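Local coordinates for protein ochratoxinase (Aspergillus niger, PDB 4C65) that hydrolyses the amide bond of the mycotoxin ochratoxin A, releasing L-phenylalanine, as a zinc-dependent, homooctameric carboxypeptidase of the amidohydrolase superfamily, at residues 28-38 and 382-390; 166-177 and 190-198. One frame throughout, in Å; residues are numbered along the deposited sequence.

Contact 1: 28-38 and 382-390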
loop_
_atom_site.group_PDB
_atom_site.type_symbol
_atom_site.label_atom_id
_atom_site.label_comp_id
_atom_site.label_asym_id
_atom_site.label_seq_id
_atom_site.Cartn_x
_atom_site.Cartn_y
_atom_site.Cartn_z
ATOM N N LEU A 28 -14.620 29.935 52.524
ATOM C CA LEU A 28 -13.976 30.048 51.240
ATOM C C LEU A 28 -14.870 30.848 50.313
ATOM O O LEU A 28 -16.086 30.614 50.257
ATOM C CB LEU A 28 -13.721 28.658 50.661
ATOM C CG LEU A 28 -12.996 28.618 49.315
ATOM C CD1 LEU A 28 -12.044 27.430 49.246
ATOM C CD2 LEU A 28 -13.999 28.570 48.153
ATOM N N VAL A 29 -14.281 31.778 49.577
ATOM C CA VAL A 29 -15.032 32.531 48.598
ATOM C C VAL A 29 -14.593 32.137 47.187
ATOM O O VAL A 29 -13.398 32.097 46.888
ATOM C CB VAL A 29 -14.841 34.036 48.780
ATOM C CG1 VAL A 29 -15.609 34.800 47.721
ATOM C CG2 VAL A 29 -15.291 34.462 50.172
ATOM N N ILE A 30 -15.575 31.858 46.334
ATOM C CA ILE A 30 -15.327 31.637 44.920
ATOM C C ILE A 30 -15.775 32.874 44.155
ATOM O O ILE A 30 -16.907 33.320 44.302
ATOM C CB ILE A 30 -16.113 30.420 44.372
ATOM C CG1 ILE A 30 -15.717 29.144 45.127
ATOM C CG2 ILE A 30 -15.854 30.252 42.877
ATOM C CD1 ILE A 30 -16.492 27.895 44.711
ATOM N N SER A 31 -14.875 33.417 43.341
ATOM C CA SER A 31 -15.237 34.458 42.382
ATOM C C SER A 31 -14.981 33.910 40.998
ATOM O O SER A 31 -13.837 33.706 40.626
ATOM C CB SER A 31 -14.422 35.729 42.618
ATOM O OG SER A 31 -14.765 36.711 41.665
ATOM N N ASP A 32 -16.061 33.657 40.255
ATOM C CA ASP A 32 -15.993 33.059 38.931
ATOM C C ASP A 32 -15.256 31.729 38.978
ATOM O O ASP A 32 -15.743 30.807 39.598
ATOM C CB ASP A 32 -15.400 34.038 37.917
ATOM C CG ASP A 32 -16.327 35.210 37.652
ATOM O OD1 ASP A 32 -17.549 34.995 37.693
ATOM O OD2 ASP A 32 -15.844 36.333 37.433
ATOM N N LYS A 33 -14.085 31.622 38.352
ATOM C CA LYS A 33 -13.381 30.331 38.251
ATOM C C LYS A 33 -12.365 30.106 39.332
ATOM O O LYS A 33 -11.846 29.000 39.457
ATOM C CB LYS A 33 -12.693 30.229 36.901
ATOM C CG LYS A 33 -13.691 30.246 35.755
ATOM C CD LYS A 33 -13.032 30.449 34.401
ATOM C CE LYS A 33 -14.055 30.610 33.288
ATOM N NZ LYS A 33 -13.795 29.705 32.130
ATOM N N ILE A 34 -12.081 31.142 40.115
ATOM C CA ILE A 34 -10.956 31.151 41.042
ATOM C C ILE A 34 -11.348 31.332 42.498
ATOM O O ILE A 34 -12.443 31.736 42.801
ATOM C CB ILE A 34 -10.022 32.252 40.501
ATOM C CG1 ILE A 34 -9.272 31.552 39.372
ATOM C CG2 ILE A 34 -9.080 32.868 41.530
ATOM C CD1 ILE A 34 -9.555 32.124 38.004
ATOM N N ILE A 35 -10.468 30.927 43.398
ATOM C CA ILE A 35 -10.709 31.078 44.799
ATOM C C ILE A 35 -10.268 32.470 45.192
ATOM O O ILE A 35 -9.107 32.812 45.052
ATOM C CB ILE A 35 -9.915 30.039 45.612
ATOM C CG1 ILE A 35 -10.455 28.629 45.305
ATOM C CG2 ILE A 35 -10.013 30.349 47.106
ATOM C CD1 ILE A 35 -9.497 27.509 45.630
ATOM N N ALA A 36 -11.202 33.253 45.717
ATOM C CA ALA A 36 -10.939 34.634 46.042
ATOM C C ALA A 36 -10.445 34.824 47.468
ATOM O O ALA A 36 -9.733 35.768 47.743
ATOM C CB ALA A 36 -12.187 35.470 45.801
ATOM N N PHE A 37 -10.851 33.944 48.374
ATOM C CA PHE A 37 -10.466 34.057 49.773
ATOM C C PHE A 37 -10.540 32.709 50.490
ATOM O O PHE A 37 -11.471 31.928 50.268
ATOM C CB PHE A 37 -11.380 35.055 50.500
ATOM C CG PHE A 37 -11.223 35.047 52.008
ATOM C CD1 PHE A 37 -10.203 35.771 52.609
ATOM C CD2 PHE A 37 -12.093 34.306 52.819
ATOM C CE1 PHE A 37 -10.054 35.781 53.985
ATOM C CE2 PHE A 37 -11.952 34.308 54.199
ATOM C CZ PHE A 37 -10.935 35.060 54.787
ATOM N N VAL A 38 -9.574 32.473 51.376
ATOM C CA VAL A 38 -9.642 31.372 52.306
ATOM C C VAL A 38 -9.151 31.851 53.654
ATOM O O VAL A 38 -8.154 32.543 53.757
ATOM C CB VAL A 38 -8.770 30.196 51.866
ATOM C CG1 VAL A 38 -8.864 29.054 52.866
ATOM C CG2 VAL A 38 -9.189 29.712 50.489
ATOM N N GLN A 382 -5.157 22.991 45.793
ATOM C CA GLN A 382 -5.192 23.569 47.122
ATOM C C GLN A 382 -6.292 24.616 47.276
ATOM O O GLN A 382 -6.632 25.317 46.314
ATOM C CB GLN A 382 -3.884 24.259 47.436
ATOM C CG GLN A 382 -2.708 23.336 47.446
ATOM C CD GLN A 382 -1.451 24.092 47.786
ATOM O OE1 GLN A 382 -1.329 24.676 48.839
ATOM N NE2 GLN A 382 -0.489 24.033 46.887
ATOM N N LEU A 383 -6.855 24.696 48.488
ATOM C CA LEU A 383 -7.830 25.724 48.813
ATOM C C LEU A 383 -7.033 26.950 49.249
ATOM O O LEU A 383 -6.769 27.140 50.435
ATOM C CB LEU A 383 -8.825 25.263 49.898
ATOM C CG LEU A 383 -9.718 24.058 49.582
ATOM C CD1 LEU A 383 -10.811 23.954 50.629
ATOM C CD2 LEU A 383 -10.346 24.100 48.183
ATOM N N ARG A 384 -6.648 27.741 48.257
ATOM C CA ARG A 384 -5.778 28.900 48.421
ATOM C C ARG A 384 -6.220 30.012 47.511
ATOM O O ARG A 384 -6.627 29.747 46.389
ATOM C CB ARG A 384 -4.344 28.580 48.002
ATOM C CG ARG A 384 -3.542 28.227 49.206
ATOM C CD ARG A 384 -2.166 27.756 48.831
ATOM N NE ARG A 384 -1.267 28.891 48.686
ATOM C CZ ARG A 384 0.041 28.765 48.529
ATOM N NH1 ARG A 384 0.602 27.565 48.529
ATOM N NH2 ARG A 384 0.793 29.847 48.372
ATOM N N GLU A 385 -6.068 31.251 47.957
ATOM C CA GLU A 385 -6.409 32.376 47.125
ATOM C C GLU A 385 -5.612 32.339 45.797
ATOM O O GLU A 385 -4.411 32.070 45.771
ATOM C CB GLU A 385 -6.169 33.669 47.888
ATOM C CG GLU A 385 -6.600 34.905 47.111
ATOM C CD GLU A 385 -6.210 36.262 47.693
ATOM O OE1 GLU A 385 -5.015 36.467 47.976
ATOM O OE2 GLU A 385 -7.041 37.195 47.734
ATOM N N GLY A 386 -6.315 32.576 44.698
ATOM C CA GLY A 386 -5.713 32.591 43.367
ATOM C C GLY A 386 -5.675 31.238 42.661
ATOM O O GLY A 386 -5.380 31.178 41.485
ATOM N N TYR A 387 -5.990 30.166 43.376
ATOM C CA TYR A 387 -6.041 28.834 42.798
ATOM C C TYR A 387 -7.396 28.553 42.202
ATOM O O TYR A 387 -8.392 29.215 42.521
ATOM C CB TYR A 387 -5.715 27.778 43.851
ATOM C CG TYR A 387 -4.244 27.663 44.132
ATOM C CD1 TYR A 387 -3.492 28.783 44.506
ATOM C CD2 TYR A 387 -3.605 26.442 44.061
ATOM C CE1 TYR A 387 -2.143 28.682 44.773
ATOM C CE2 TYR A 387 -2.263 26.333 44.339
ATOM C CZ TYR A 387 -1.545 27.451 44.687
ATOM O OH TYR A 387 -0.225 27.329 44.948
ATOM N N GLU A 388 -7.445 27.552 41.326
ATOM C CA GLU A 388 -8.680 27.219 40.615
ATOM C C GLU A 388 -9.721 26.667 41.585
ATOM O O GLU A 388 -9.400 25.910 42.494
ATOM C CB GLU A 388 -8.435 26.203 39.504
ATOM C CG GLU A 388 -7.529 26.699 38.407
ATOM C CD GLU A 388 -7.913 26.227 37.021
ATOM O OE1 GLU A 388 -8.355 25.049 36.806
ATOM O OE2 GLU A 388 -7.770 27.070 36.116
ATOM N N ALA A 389 -10.974 27.049 41.370
ATOM C CA ALA A 389 -12.081 26.674 42.255
ATOM C C ALA A 389 -12.577 25.271 41.962
ATOM O O ALA A 389 -13.689 25.080 41.502
ATOM C CB ALA A 389 -13.208 27.693 42.143
ATOM N N ASP A 390 -11.708 24.297 42.228
ATOM C CA ASP A 390 -12.050 22.869 42.212
ATOM C C ASP A 390 -12.151 22.443 43.688
ATOM O O ASP A 390 -11.130 22.331 44.386
ATOM C CB ASP A 390 -10.969 22.057 41.511
ATOM C CG ASP A 390 -10.900 22.317 40.025
ATOM O OD1 ASP A 390 -11.589 23.255 39.545
ATOM O OD2 ASP A 390 -10.206 21.562 39.326
#
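Ile35 lies against the bend of 382-390 and is held there by both its backbone and its side chain. Its N donates to Tyr387 O at 2.8 Å, and the carbonyl points almost straight at the donor. Its O accepts from Gly386 N, also at 2.8 Å, in the carbonyl plane and with a nearly linear N-H...O angle of 171°. A third backbone bond runs from Ala389 N to Lys33 O at 2.9 Å. Ile34 and Glu388 form a single beta bridge.

The Ile35 side chain enters the concave side of the loop. CG1 stands beside the backbone N (chi1 -66°) and carries CD1 to Glu388 O at 3.5 Å. CG2, anti to that N, meets Arg384 O at 3.5 Å. Further apolar contacts adjoin it. Ile30 CG2 touches Ala389 CB at 3.8 Å, and Leu28 CD1 meets Leu383 CD2 at 3.9 Å with the two leucines crossing at about a right angle. Val38 CG2 rests on Leu383 O at 3.5 Å.

Two turns set these groups in place, away from the zinc site. A type II turn from Arg384 to Tyr387 presents Gly386 N, and its glycine has a positive phi (89°). A type II' turn from Ser31 to Ile34 joins the two strands. Leu383 also packs on Leu15, Leu61 and Pro63, and Leu28 on Leu61. The arrangement is a beta hairpin with a classic bulge, where Ala36 and Phe37 face Val29. The loop leading to strand 391-394 bonds along strand 34-38 of this hairpin, which is probably part of the smaller beta-sandwich domain.

Contact 2: 166-177 and 190-198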
loop_
_atom_site.group_PDB
_atom_site.type_symbol
_atom_site.label_atom_id
_atom_site.label_comp_id
_atom_site.label_asym_id
_atom_site.label_seq_id
_atom_site.Cartn_x
_atom_site.Cartn_y
_atom_site.Cartn_z
ATOM N N VAL A 166 4.043 4.282 13.850
ATOM C CA VAL A 166 4.149 5.673 13.412
ATOM C C VAL A 166 4.646 5.778 11.973
ATOM O O VAL A 166 4.976 6.871 11.508
ATOM C CB VAL A 166 5.050 6.520 14.348
ATOM C CG1 VAL A 166 4.546 6.443 15.781
ATOM C CG2 VAL A 166 6.526 6.098 14.264
ATOM N N MET A 167 4.732 4.639 11.293
ATOM C CA MET A 167 4.969 4.602 9.846
ATOM C C MET A 167 3.614 4.395 9.143
ATOM O O MET A 167 2.599 4.080 9.802
ATOM C CB MET A 167 5.910 3.436 9.488
ATOM C CG MET A 167 5.257 2.036 9.595
ATOM S SD MET A 167 4.922 1.446 11.297
ATOM C CE MET A 167 6.592 1.082 11.832
ATOM N N ASN A 168 3.612 4.531 7.823
ATOM C CA ASN A 168 2.434 4.227 7.003
ATOM C C ASN A 168 1.168 4.972 7.377
ATOM O O ASN A 168 0.174 4.363 7.724
ATOM C CB ASN A 168 2.150 2.729 6.989
ATOM C CG ASN A 168 3.300 1.951 6.374
ATOM O OD1 ASN A 168 4.445 2.430 6.310
ATOM N ND2 ASN A 168 3.010 0.729 5.931
ATOM N N PRO A 169 1.214 6.291 7.296
ATOM C CA PRO A 169 0.003 7.033 7.456
ATOM C C PRO A 169 -1.093 6.556 6.494
ATOM O O PRO A 169 -0.820 6.171 5.354
ATOM C CB PRO A 169 0.440 8.480 7.168
ATOM C CG PRO A 169 1.685 8.371 6.391
ATOM C CD PRO A 169 2.346 7.151 6.941
ATOM N N ARG A 170 -2.337 6.622 6.945
ATOM C CA ARG A 170 -3.457 6.030 6.225
ATOM C C ARG A 170 -4.739 6.614 6.790
ATOM O O ARG A 170 -4.715 7.204 7.862
ATOM C CB ARG A 170 -3.462 4.523 6.469
ATOM C CG ARG A 170 -3.293 4.180 7.959
ATOM C CD ARG A 170 -3.829 2.802 8.330
ATOM N NE ARG A 170 -3.521 2.526 9.724
ATOM C CZ ARG A 170 -4.239 2.930 10.767
ATOM N NH1 ARG A 170 -5.364 3.615 10.608
ATOM N NH2 ARG A 170 -3.835 2.628 11.996
ATOM N N PRO A 171 -5.867 6.418 6.102
ATOM C CA PRO A 171 -7.144 6.722 6.714
ATOM C C PRO A 171 -7.376 5.876 7.964
ATOM O O PRO A 171 -6.681 4.877 8.176
ATOM C CB PRO A 171 -8.165 6.339 5.638
ATOM C CG PRO A 171 -7.424 6.326 4.359
ATOM C CD PRO A 171 -6.000 5.982 4.702
ATOM N N GLY A 172 -8.322 6.295 8.793
ATOM C CA GLY A 172 -8.764 5.513 9.949
ATOM C C GLY A 172 -8.156 5.964 11.257
ATOM O O GLY A 172 -7.754 5.164 12.090
ATOM N N TYR A 173 -8.109 7.269 11.454
ATOM C CA TYR A 173 -7.685 7.845 12.745
ATOM C C TYR A 173 -6.302 7.326 13.141
ATOM O O TYR A 173 -6.063 6.957 14.282
ATOM C CB TYR A 173 -8.776 7.614 13.820
ATOM C CG TYR A 173 -10.112 8.131 13.339
ATOM C CD1 TYR A 173 -10.354 9.499 13.249
ATOM C CD2 TYR A 173 -11.118 7.256 12.924
ATOM C CE1 TYR A 173 -11.551 9.978 12.769
ATOM C CE2 TYR A 173 -12.335 7.730 12.449
ATOM C CZ TYR A 173 -12.548 9.088 12.348
ATOM O OH TYR A 173 -13.752 9.601 11.870
ATOM N N TRP A 174 -5.415 7.295 12.153
ATOM C CA TRP A 174 -4.033 6.881 12.346
ATOM C C TRP A 174 -3.387 7.803 13.361
ATOM O O TRP A 174 -3.648 9.001 13.357
ATOM C CB TRP A 174 -3.302 6.959 10.998
ATOM C CG TRP A 174 -1.848 6.588 10.993
ATOM C CD1 TRP A 174 -1.316 5.334 10.915
ATOM C CD2 TRP A 174 -0.743 7.486 11.046
ATOM N NE1 TRP A 174 0.045 5.397 10.913
ATOM C CE2 TRP A 174 0.429 6.708 10.989
ATOM C CE3 TRP A 174 -0.632 8.865 11.112
ATOM C CZ2 TRP A 174 1.676 7.261 10.991
ATOM C CZ3 TRP A 174 0.623 9.422 11.121
ATOM C CH2 TRP A 174 1.764 8.620 11.073
ATOM N N GLY A 175 -2.591 7.238 14.251
ATOM C CA GLY A 175 -1.894 8.014 15.256
ATOM C C GLY A 175 -2.764 8.441 16.436
ATOM O O GLY A 175 -2.317 9.246 17.252
ATOM N N ALA A 176 -3.984 7.889 16.549
ATOM C CA ALA A 176 -4.883 8.277 17.647
ATOM C C ALA A 176 -5.567 7.112 18.337
ATOM O O ALA A 176 -6.791 7.024 18.390
ATOM C CB ALA A 176 -5.890 9.271 17.162
ATOM N N GLY A 177 -4.763 6.211 18.883
ATOM C CA GLY A 177 -5.262 5.083 19.660
ATOM C C GLY A 177 -4.764 5.120 21.091
ATOM O O GLY A 177 -4.134 6.067 21.516
ATOM N N ARG A 190 8.345 11.178 16.246
ATOM C CA ARG A 190 6.979 11.270 15.744
ATOM C C ARG A 190 5.977 10.798 16.794
ATOM O O ARG A 190 4.931 11.433 16.981
ATOM C CB ARG A 190 6.795 10.535 14.418
ATOM C CG ARG A 190 5.319 10.542 13.996
ATOM C CD ARG A 190 5.081 10.751 12.515
ATOM N NE ARG A 190 5.814 9.800 11.702
ATOM C CZ ARG A 190 6.698 10.113 10.766
ATOM N NH1 ARG A 190 7.019 11.362 10.488
ATOM N NH2 ARG A 190 7.297 9.147 10.106
ATOM N N ALA A 191 6.316 9.731 17.511
ATOM C CA ALA A 191 5.434 9.193 18.515
ATOM C C ALA A 191 5.013 10.234 19.523
ATOM O O ALA A 191 3.821 10.364 19.809
ATOM C CB ALA A 191 6.071 8.014 19.224
ATOM N N VAL A 192 5.981 10.970 20.076
ATOM C CA VAL A 192 5.663 12.020 21.041
ATOM C C VAL A 192 4.814 13.103 20.357
ATOM O O VAL A 192 3.794 13.539 20.893
ATOM C CB VAL A 192 6.929 12.651 21.632
ATOM C CG1 VAL A 192 6.565 13.841 22.519
ATOM C CG2 VAL A 192 7.701 11.637 22.449
ATOM N N ARG A 193 5.236 13.518 19.161
ATOM C CA ARG A 193 4.557 14.588 18.446
ATOM C C ARG A 193 3.104 14.227 18.123
ATOM O O ARG A 193 2.223 15.069 18.218
ATOM C CB ARG A 193 5.326 14.934 17.189
ATOM C CG ARG A 193 6.642 15.625 17.484
ATOM C CD ARG A 193 7.586 15.638 16.286
ATOM N NE ARG A 193 8.902 16.145 16.685
ATOM C CZ ARG A 193 9.899 16.423 15.853
ATOM N NH1 ARG A 193 9.757 16.286 14.560
ATOM N NH2 ARG A 193 11.029 16.887 16.333
ATOM N N LEU A 194 2.839 12.969 17.803
ATOM C CA LEU A 194 1.474 12.554 17.517
ATOM C C LEU A 194 0.567 12.652 18.746
ATOM O O LEU A 194 -0.639 12.873 18.618
ATOM C CB LEU A 194 1.450 11.138 16.986
ATOM C CG LEU A 194 1.889 10.912 15.540
ATOM C CD1 LEU A 194 2.135 9.432 15.309
ATOM C CD2 LEU A 194 0.841 11.409 14.563
ATOM N N GLN A 195 1.118 12.516 19.950
ATOM C CA GLN A 195 0.284 12.683 21.141
ATOM C C GLN A 195 0.025 14.154 21.387
ATOM O O GLN A 195 -1.112 14.554 21.670
ATOM C CB GLN A 195 0.927 12.039 22.368
ATOM C CG GLN A 195 1.366 10.601 22.170
ATOM C CD GLN A 195 0.481 9.826 21.209
ATOM O OE1 GLN A 195 -0.741 9.786 21.356
ATOM N NE2 GLN A 195 1.118 9.121 20.262
ATOM N N ILE A 196 1.061 14.979 21.277
ATOM C CA ILE A 196 0.876 16.434 21.415
ATOM C C ILE A 196 -0.182 16.895 20.407
ATOM O O ILE A 196 -1.023 17.730 20.727
ATOM C CB ILE A 196 2.164 17.215 21.147
ATOM C CG1 ILE A 196 3.264 16.828 22.145
ATOM C CG2 ILE A 196 1.901 18.701 21.202
ATOM C CD1 ILE A 196 2.989 17.263 23.567
ATOM N N ARG A 197 -0.113 16.340 19.197
ATOM C CA ARG A 197 -1.086 16.640 18.138
ATOM C C ARG A 197 -2.537 16.508 18.599
ATOM O O ARG A 197 -3.359 17.353 18.248
ATOM C CB ARG A 197 -0.884 15.750 16.934
ATOM C CG ARG A 197 -1.603 16.214 15.680
ATOM C CD ARG A 197 -1.254 15.302 14.527
ATOM N NE ARG A 197 -1.728 15.857 13.286
ATOM C CZ ARG A 197 -2.987 15.870 12.883
ATOM N NH1 ARG A 197 -3.937 15.235 13.546
ATOM N NH2 ARG A 197 -3.272 16.486 11.773
ATOM N N ARG A 198 -2.822 15.469 19.402
ATOM C CA ARG A 198 -4.195 15.209 19.920
ATOM C C ARG A 198 -4.494 16.060 21.139
ATOM O O ARG A 198 -5.615 16.091 21.606
ATOM C CB ARG A 198 -4.530 13.672 20.113
ATOM C CG ARG A 198 -3.369 12.831 19.766
ATOM C CD ARG A 198 -3.567 11.374 19.866
ATOM N NE ARG A 198 -4.691 10.761 20.535
ATOM C CZ ARG A 198 -4.655 9.513 20.977
ATOM N NH1 ARG A 198 -3.558 8.769 20.841
ATOM N NH2 ARG A 198 -5.708 8.974 21.554
HETATM O O HOH W 1 -1.826 11.764 16.620
HETATM O O HOH W 2 -0.272 7.754 18.415
#
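The loop between helix 157-164 and strand 179-181 folds back on helix 185-198, and the two are joined at several points along the helix. At the first, Arg190 NE donates to Val166 O at 3.1 Å, in the plane of both the guanidinium and the carbonyl. The arginine chain bends at chi2 and chi3 (140° and 54°), which turns NE back to this oxygen. Its two terminal nitrogens serve another chain: Arg190 forms salt bridges with Glu187 and Asp183 of the second subunit.

Apolar contacts follow. Val166 CG1 packs on Leu194 CD1 at 3.9 Å and beside Ala191. Leu194 CD2 reaches Trp174 CZ3 at 4.0 Å, while Arg190 CD lies at the edge of the indole, near its plane. Pro169 CA sits over one face of the ring, and Trp174 NE1 donates to Met167 O within the loop.

Both segments belong to the amidohydrolase TIM-barrel domain, and the strand carrying the active-site Lys204 follows the helix. A type II turn from Tyr173 to Ala176 brings Gly175 close to Leu194. Water 1 links Gly175 O to Leu194 O, donating to each at 2.6 Å. Water 2 accepts from Gln195 NE2 and gives a weak bond to Gly175 O; Gln195 OE1 takes the backbone N of Ala141.

Toward the end of the segment Arg198 NH1 donates to Gly177 O at 2.8 Å, on a lone pair, with a weak second bond from NH2. Ala176 CA lies 3.4 Å above one guanidinium face. Arg198 NE forms a salt bridge with Glu121.

How the contacts relate
The two contacts lie far apart in the subunit. Their centres are about 38 Å apart, and their nearest atoms about 18 Å. Along the chain contact 2 is nested inside contact 1: 28-38 comes first, then 166-177 and 190-198, then 382-390. They share no helix or strand. Contact 1 joins an early hairpin to the late loop before strand 391-394, and so brings an early and a late part of the chain together in what is probably the smaller beta-sandwich domain. Contact 2 is local, within the TIM-barrel domain. The two also differ in their surroundings. No other chain touches contact 1, whereas three other subunits reach contact 2, which therefore belongs to the octamer's interfaces.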